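Long-range contacts in nitrilotriacetate monooxygenase (Burkholderia pseudomallei, PDB 3SDO), which is probably a flavin-dependent monooxygenase of the NtaA/SnaA/DszA family, built on the TIM-barrel fold of the luciferase-like enzymes: residues M99-S104 and A152-H157; E105-A110 and F198-P203. All coordinates share one frame; numbering follows the deposited sequence.

Contact 1 (M99-S104 and A152-H157)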
ATOM      1  N   MET A  99      -0.695  -1.766   9.759  1.00 20.22           N
ATOM      2  CA  MET A  99       0.482  -2.521   9.372  1.00 20.82           C
ATOM      3  C   MET A  99       1.157  -3.084  10.619  1.00 22.13           C
ATOM      4  O   MET A  99       1.255  -2.413  11.636  1.00 21.38           O
ATOM      5  CB  MET A  99       1.467  -1.685   8.561  1.00 20.74           C
ATOM      6  CG  MET A  99       2.463  -2.556   7.799  1.00 22.96           C
ATOM      7  SD  MET A  99       3.555  -1.571   6.783  1.00 25.37           S
ATOM      8  CE  MET A  99       2.464  -1.074   5.441  1.00 23.17           C
ATOM      9  N   SER A 100       1.586  -4.336  10.516  1.00 23.20           N
ATOM     10  CA  SER A 100       2.131  -5.082  11.636  1.00 25.68           C
ATOM     11  C   SER A 100       3.592  -4.724  11.920  1.00 25.36           C
ATOM     12  O   SER A 100       4.400  -4.581  11.009  1.00 26.12           O
ATOM     13  CB  SER A 100       2.015  -6.599  11.356  1.00 26.79           C
ATOM     14  OG  SER A 100       3.105  -7.306  11.926  1.00 29.75           O
ATOM     15  N   SER A 101       3.921  -4.614  13.199  1.00 25.84           N
ATOM     16  CA  SER A 101       5.287  -4.388  13.634  1.00 26.46           C
ATOM     17  C   SER A 101       6.147  -5.627  13.465  1.00 26.91           C
ATOM     18  O   SER A 101       7.335  -5.497  13.292  1.00 27.04           O
ATOM     19  CB  SER A 101       5.331  -4.022  15.120  1.00 26.92           C
ATOM     20  OG  SER A 101       4.396  -3.021  15.408  1.00 28.54           O
ATOM     21  N   SER A 102       5.558  -6.819  13.558  1.00 27.27           N
ATOM     22  CA  SER A 102       6.366  -8.063  13.551  1.00 28.52           C
ATOM     23  C   SER A 102       6.748  -8.508  12.152  1.00 27.63           C
ATOM     24  O   SER A 102       7.759  -9.182  11.974  1.00 28.25           O
ATOM     25  CB  SER A 102       5.628  -9.201  14.256  1.00 28.96           C
ATOM     26  OG  SER A 102       5.274  -8.833  15.579  1.00 32.21           O
ATOM     27  N   TYR A 103       5.973  -8.096  11.152  1.00 26.63           N
ATOM     28  CA  TYR A 103       6.141  -8.633   9.806  1.00 26.46           C
ATOM     29  C   TYR A 103       6.402  -7.556   8.755  1.00 26.38           C
ATOM     30  O   TYR A 103       6.039  -7.710   7.605  1.00 24.98           O
ATOM     31  CB  TYR A 103       4.920  -9.488   9.453  1.00 26.70           C
ATOM     32  CG  TYR A 103       4.654 -10.560  10.494  1.00 27.25           C
ATOM     33  CD1 TYR A 103       5.631 -11.486  10.821  1.00 28.00           C
ATOM     34  CD2 TYR A 103       3.457 -10.594  11.204  1.00 28.86           C
ATOM     35  CE1 TYR A 103       5.404 -12.467  11.790  1.00 29.47           C
ATOM     36  CE2 TYR A 103       3.215 -11.582  12.166  1.00 29.30           C
ATOM     37  CZ  TYR A 103       4.199 -12.505  12.456  1.00 30.22           C
ATOM     38  OH  TYR A 103       3.966 -13.465  13.414  1.00 31.66           O
ATOM     39  N   SER A 104       7.068  -6.486   9.180  1.00 27.19           N
ATOM     40  CA  SER A 104       7.431  -5.370   8.311  1.00 27.66           C
ATOM     41  C   SER A 104       8.781  -4.850   8.751  1.00 27.65           C
ATOM     42  O   SER A 104       9.104  -4.845   9.953  1.00 28.45           O
ATOM     43  CB  SER A 104       6.444  -4.252   8.477  1.00 28.03           C
ATOM     44  OG  SER A 104       6.663  -3.656   9.760  1.00 30.03           O
ATOM     45  N   ALA A 152       7.537  -5.403  23.244  1.00 29.95           N
ATOM     46  CA  ALA A 152       8.905  -4.879  23.173  1.00 29.91           C
ATOM     47  C   ALA A 152       9.295  -4.651  21.700  1.00 28.60           C
ATOM     48  O   ALA A 152       9.845  -3.598  21.354  1.00 28.36           O
ATOM     49  CB  ALA A 152       9.897  -5.827  23.864  1.00 30.06           C
ATOM     50  N   ILE A 153       8.986  -5.624  20.847  1.00 26.99           N
ATOM     51  CA  ILE A 153       9.250  -5.518  19.408  1.00 26.30           C
ATOM     52  C   ILE A 153       8.541  -4.305  18.810  1.00 25.25           C
ATOM     53  O   ILE A 153       9.147  -3.527  18.084  1.00 25.07           O
ATOM     54  CB  ILE A 153       8.815  -6.825  18.652  1.00 26.48           C
ATOM     55  CG1 ILE A 153       9.775  -7.977  18.972  1.00 27.35           C
ATOM     56  CG2 ILE A 153       8.741  -6.634  17.130  1.00 25.24           C
ATOM     57  CD1 ILE A 153       9.282  -9.340  18.429  1.00 26.66           C
ATOM     58  N   ALA A 154       7.258  -4.164  19.129  1.00 23.98           N
ATOM     59  CA  ALA A 154       6.428  -3.084  18.616  1.00 23.27           C
ATOM     60  C   ALA A 154       6.911  -1.704  19.092  1.00 22.49           C
ATOM     61  O   ALA A 154       6.907  -0.736  18.335  1.00 21.36           O
ATOM     62  CB  ALA A 154       4.968  -3.309  19.032  1.00 22.38           C
ATOM     63  N   ALA A 155       7.335  -1.616  20.341  1.00 23.26           N
ATOM     64  CA  ALA A 155       7.818  -0.344  20.877  1.00 22.94           C
ATOM     65  C   ALA A 155       9.093   0.088  20.166  1.00 22.91           C
ATOM     66  O   ALA A 155       9.213   1.249  19.782  1.00 21.78           O
ATOM     67  CB  ALA A 155       8.045  -0.430  22.409  1.00 23.70           C
ATOM     68  N   GLU A 156      10.057  -0.831  20.024  1.00 23.36           N
ATOM     69  CA  GLU A 156      11.317  -0.511  19.350  1.00 24.10           C
ATOM     70  C   GLU A 156      11.100  -0.185  17.861  1.00 23.50           C
ATOM     71  O   GLU A 156      11.693   0.747  17.330  1.00 24.13           O
ATOM     72  CB  GLU A 156      12.336  -1.653  19.479  1.00 25.15           C
ATOM     73  CG  GLU A 156      13.729  -1.239  19.019  1.00 26.90           C
ATOM     74  CD  GLU A 156      14.756  -2.351  19.074  1.00 28.38           C
ATOM     75  OE1 GLU A 156      14.570  -3.308  19.865  1.00 28.22           O
ATOM     76  OE2 GLU A 156      15.741  -2.263  18.309  1.00 26.31           O
ATOM     77  N   HIS A 157      10.266  -0.976  17.210  1.00 22.29           N
ATOM     78  CA  HIS A 157       9.909  -0.790  15.797  1.00 22.30           C
ATOM     79  C   HIS A 157       9.341   0.621  15.563  1.00 21.62           C
ATOM     80  O   HIS A 157       9.743   1.330  14.628  1.00 21.14           O
ATOM     81  CB  HIS A 157       8.885  -1.877  15.420  1.00 21.92           C
ATOM     82  CG  HIS A 157       8.502  -1.915  13.975  1.00 21.46           C
ATOM     83  ND1 HIS A 157       7.662  -0.983  13.408  1.00 22.94           N
ATOM     84  CD2 HIS A 157       8.784  -2.816  12.998  1.00 19.55           C
ATOM     85  CE1 HIS A 157       7.453  -1.300  12.138  1.00 22.92           C
ATOM     86  NE2 HIS A 157       8.137  -2.399  11.862  1.00 18.29           N
TER
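The side-chain oxygen of Ser104 is gripped from two directions. It accepts a hydrogen bond from the ring nitrogen of His157, NE2 to OG 2.9 Å, and gives its own proton to the carbonyl of Ser100, OG to O 2.7 Å. The second bond lies in the carbonyl plane of Ser100. NE2 of His157 also reaches the backbone oxygen of Ser104, at 3.2 Å. This oxygen sits in the plane of the imidazole, while OG is tilted 27° from it. NE2 itself stands well above the Ser104 carbonyl plane. The N-H is therefore shared between two acceptors, and neither bond is straight.

In the luciferase-like TIM barrel, 99-104 is the C-terminal end of strand 94-100 and the loop after it, and 152-157 belongs to helix 150-165. Side chain to side chain, Thr98 lies about 6 Å from Ser100 and Tyr151 about 6 Å from Ala154; both are predicted to bind FMN. The loop folds back on itself through an ST motif, in which Ser100 OG accepts from the backbone N of Tyr103.

Ser101 packs over the histidine ring. Its CA stands 3.9 Å from the ring centroid, almost on the normal, a CH-pi contact. A chi1 of -175° swings the imidazole out toward the loop. Next to it, Ser101 OG lies 3.7 Å from Ala154 CB. One residue before Ala154, CG2 of Ile153 lies 4.2 Å from Ser101 O.

Contact 2 (E105-A110 and F198-P203)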
ATOM      1  N   GLU A 105       9.587  -4.430   7.793  1.00 26.40           N
ATOM      2  CA  GLU A 105      10.859  -3.781   8.125  1.00 26.04           C
ATOM      3  C   GLU A 105      10.582  -2.314   8.455  1.00 23.99           C
ATOM      4  O   GLU A 105       9.938  -1.624   7.664  1.00 22.00           O
ATOM      5  CB  GLU A 105      11.845  -3.886   6.962  1.00 26.32           C
ATOM      6  CG  GLU A 105      12.477  -5.245   6.808  1.00 30.78           C
ATOM      7  CD  GLU A 105      13.644  -5.520   7.803  1.00 37.02           C
ATOM      8  OE1 GLU A 105      14.153  -4.585   8.476  1.00 40.66           O
ATOM      9  OE2 GLU A 105      14.072  -6.691   7.887  1.00 40.52           O
ATOM     10  N   PRO A 106      11.087  -1.822   9.602  1.00 22.82           N
ATOM     11  CA  PRO A 106      10.804  -0.422   9.946  1.00 22.15           C
ATOM     12  C   PRO A 106      11.195   0.590   8.854  1.00 20.89           C
ATOM     13  O   PRO A 106      10.484   1.569   8.661  1.00 19.12           O
ATOM     14  CB  PRO A 106      11.636  -0.179  11.217  1.00 22.90           C
ATOM     15  CG  PRO A 106      12.500  -1.362  11.382  1.00 24.10           C
ATOM     16  CD  PRO A 106      11.913  -2.490  10.623  1.00 23.54           C
ATOM     17  N   TYR A 107      12.292   0.352   8.141  1.00 19.44           N
ATOM     18  CA  TYR A 107      12.671   1.280   7.066  1.00 19.23           C
ATOM     19  C   TYR A 107      11.603   1.327   5.970  1.00 18.38           C
ATOM     20  O   TYR A 107      11.273   2.409   5.462  1.00 17.81           O
ATOM     21  CB  TYR A 107      14.060   0.952   6.489  1.00 19.65           C
ATOM     22  CG  TYR A 107      14.718   2.117   5.747  1.00 19.30           C
ATOM     23  CD1 TYR A 107      15.406   3.121   6.438  1.00 20.83           C
ATOM     24  CD2 TYR A 107      14.640   2.218   4.360  1.00 20.42           C
ATOM     25  CE1 TYR A 107      16.031   4.181   5.756  1.00 19.32           C
ATOM     26  CE2 TYR A 107      15.235   3.279   3.673  1.00 20.76           C
ATOM     27  CZ  TYR A 107      15.933   4.254   4.377  1.00 22.05           C
ATOM     28  OH  TYR A 107      16.518   5.296   3.692  1.00 20.67           O
ATOM     29  N   ASN A 108      11.042   0.172   5.625  1.00 17.78           N
ATOM     30  CA  ASN A 108       9.984   0.110   4.614  1.00 17.66           C
ATOM     31  C   ASN A 108       8.680   0.746   5.109  1.00 17.55           C
ATOM     32  O   ASN A 108       7.998   1.427   4.354  1.00 17.53           O
ATOM     33  CB  ASN A 108       9.705  -1.352   4.180  1.00 17.59           C
ATOM     34  CG  ASN A 108      10.846  -1.953   3.376  1.00 19.68           C
ATOM     35  OD1 ASN A 108      11.588  -1.228   2.710  1.00 19.21           O
ATOM     36  ND2 ASN A 108      11.001  -3.285   3.441  1.00 17.83           N
ATOM     37  N   VAL A 109       8.310   0.472   6.359  1.00 17.17           N
ATOM     38  CA  VAL A 109       7.131   1.089   6.954  1.00 16.69           C
ATOM     39  C   VAL A 109       7.255   2.600   6.941  1.00 16.87           C
ATOM     40  O   VAL A 109       6.340   3.317   6.514  1.00 16.81           O
ATOM     41  CB  VAL A 109       6.895   0.567   8.392  1.00 16.91           C
ATOM     42  CG1 VAL A 109       5.748   1.358   9.085  1.00 14.39           C
ATOM     43  CG2 VAL A 109       6.577  -0.947   8.342  1.00 17.60           C
ATOM     44  N   ALA A 110       8.392   3.090   7.393  1.00 17.07           N
ATOM     45  CA  ALA A 110       8.628   4.520   7.421  1.00 17.40           C
ATOM     46  C   ALA A 110       8.466   5.156   6.026  1.00 17.58           C
ATOM     47  O   ALA A 110       7.774   6.187   5.883  1.00 18.14           O
ATOM     48  CB  ALA A 110      10.004   4.812   8.029  1.00 17.53           C
ATOM     49  N   PHE A 198      16.260  -4.363  16.407  1.00 28.49           N
ATOM     50  CA  PHE A 198      16.557  -3.738  15.109  1.00 27.86           C
ATOM     51  C   PHE A 198      17.881  -2.988  15.109  1.00 27.65           C
ATOM     52  O   PHE A 198      18.280  -2.435  16.125  1.00 27.87           O
ATOM     53  CB  PHE A 198      15.432  -2.774  14.683  1.00 26.67           C
ATOM     54  CG  PHE A 198      14.074  -3.424  14.626  1.00 26.97           C
ATOM     55  CD1 PHE A 198      13.682  -4.158  13.500  1.00 25.75           C
ATOM     56  CD2 PHE A 198      13.192  -3.316  15.702  1.00 25.58           C
ATOM     57  CE1 PHE A 198      12.424  -4.787  13.457  1.00 25.18           C
ATOM     58  CE2 PHE A 198      11.936  -3.929  15.660  1.00 26.15           C
ATOM     59  CZ  PHE A 198      11.555  -4.666  14.532  1.00 25.31           C
ATOM     60  N   SER A 199      18.535  -3.002  13.947  1.00 27.29           N
ATOM     61  CA  SER A 199      19.700  -2.159  13.669  0.50 27.19           C
ATOM     62  C   SER A 199      19.470  -1.424  12.352  1.00 26.64           C
ATOM     63  O   SER A 199      19.436  -2.048  11.289  1.00 25.58           O
ATOM     64  CB  SER A 199      20.972  -3.005  13.593  0.50 27.79           C
ATOM     65  OG  SER A 199      21.219  -3.625  14.840  0.50 27.82           O
ATOM     66  N   VAL A 200      19.300  -0.096  12.438  1.00 25.72           N
ATOM     67  CA  VAL A 200      18.929   0.745  11.289  1.00 24.84           C
ATOM     68  C   VAL A 200      19.672   2.095  11.346  1.00 25.03           C
ATOM     69  O   VAL A 200      19.465   2.897  12.259  1.00 24.61           O
ATOM     70  CB  VAL A 200      17.398   1.003  11.252  1.00 24.84           C
ATOM     71  CG1 VAL A 200      17.012   1.974  10.092  1.00 22.69           C
ATOM     72  CG2 VAL A 200      16.629  -0.316  11.166  1.00 23.44           C
ATOM     73  N   GLU A 201      20.530   2.334  10.369  1.00 24.72           N
ATOM     74  CA  GLU A 201      21.377   3.512  10.373  1.00 25.82           C
ATOM     75  C   GLU A 201      20.630   4.773   9.946  1.00 25.11           C
ATOM     76  O   GLU A 201      20.825   5.841  10.543  1.00 25.02           O
ATOM     77  CB  GLU A 201      22.577   3.270   9.472  1.00 26.72           C
ATOM     78  CG  GLU A 201      23.591   4.383   9.437  1.00 30.87           C
ATOM     79  CD  GLU A 201      24.765   4.010   8.564  1.00 35.64           C
ATOM     80  OE1 GLU A 201      25.612   3.231   9.032  1.00 37.99           O
ATOM     81  OE2 GLU A 201      24.814   4.473   7.399  1.00 40.67           O
ATOM     82  N   GLY A 202      19.787   4.650   8.918  1.00 23.90           N
ATOM     83  CA  GLY A 202      19.178   5.830   8.294  1.00 23.97           C
ATOM     84  C   GLY A 202      20.253   6.598   7.542  1.00 24.06           C
ATOM     85  O   GLY A 202      21.352   6.089   7.352  1.00 23.90           O
ATOM     86  N   PRO A 203      19.935   7.811   7.060  1.00 24.07           N
ATOM     87  CA  PRO A 203      18.670   8.486   7.152  1.00 23.35           C
ATOM     88  C   PRO A 203      17.631   7.901   6.203  1.00 22.40           C
ATOM     89  O   PRO A 203      17.956   7.097   5.321  1.00 22.36           O
ATOM     90  CB  PRO A 203      18.994   9.917   6.702  1.00 24.36           C
ATOM     91  CG  PRO A 203      20.449   9.945   6.327  1.00 24.81           C
ATOM     92  CD  PRO A 203      20.874   8.535   6.187  1.00 24.61           C
TER
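The first turn of helix 106-119, which follows strand 94-100 of the TIM barrel, packs here against a short two-stranded antiparallel sheet. Strand 199-200 belongs to that sheet, and the chain then runs on through Glu201 and Gly202 to Pro203. Glu105 takes the N-cap position of the helix. Pro106 and Tyr107, the first two residues of the helix proper, carry the contact.

Pro106 lies against the aromatic ring of Phe198. Its CD is 3.7 Å from Phe198 CE1. Its CG makes an off-centre CH-pi contact, 4.2 Å from the ring centroid and 30° off the normal. The same CG touches CG2 of Val200 at 4.3 Å. Val200 thus serves both helix residues, for its other methyl, CG1, meets CD1 of Tyr107 at 4.2 Å.

The polar link is at the far end of the tyrosine. Tyr107 OH donates to the backbone oxygen of Pro203, at 2.8 Å. The bond lies in the carbonyl plane, on a lone pair, and the oxygen is also in the plane of the phenol ring. With CG anti to the backbone N (chi1 -160°), the ring extends past Val200 toward this carbonyl. A positive phi at Gly202 and a cis peptide bond before Pro203 shape the turn that presents the carbonyl to the tyrosine. Gly202 CA lies 4.4 Å from Tyr107 CE1.

The second subunit lies against this contact: its Asn139 packs on Tyr107, and OD1 of that Asn139 is hydrogen-bonded to the backbone N of Gly202. Within the chain, helix 150-165 flanks the contact, with His157 and Val160 touching Pro106 and Leu164 touching Tyr107 and Ala110, while strand 199-200 pairs with strand 193-194.

In the fold
The centres of contacts 1 and 2 are about 11 Å apart, on the same side of the chain's centre. Segments 99-104 and 105-110 are consecutive, joining strand 94-100 to helix 106-119. Their partners come later in the chain, 152-157 on helix 150-165 and then 198-203, so the two contacts interleave. They also touch directly. OE2 of Glu156 probably bonds to the backbone N of Phe198, and the rings of His157 and Phe198 meet. Together they tie one barrel strand and two helices to the small antiparallel sheet. Contact 1 is the nearer to the predicted FMN site; contact 2 is set farther off. Both border the second subunit, where Tyr103 O meets Asn108 of that chain.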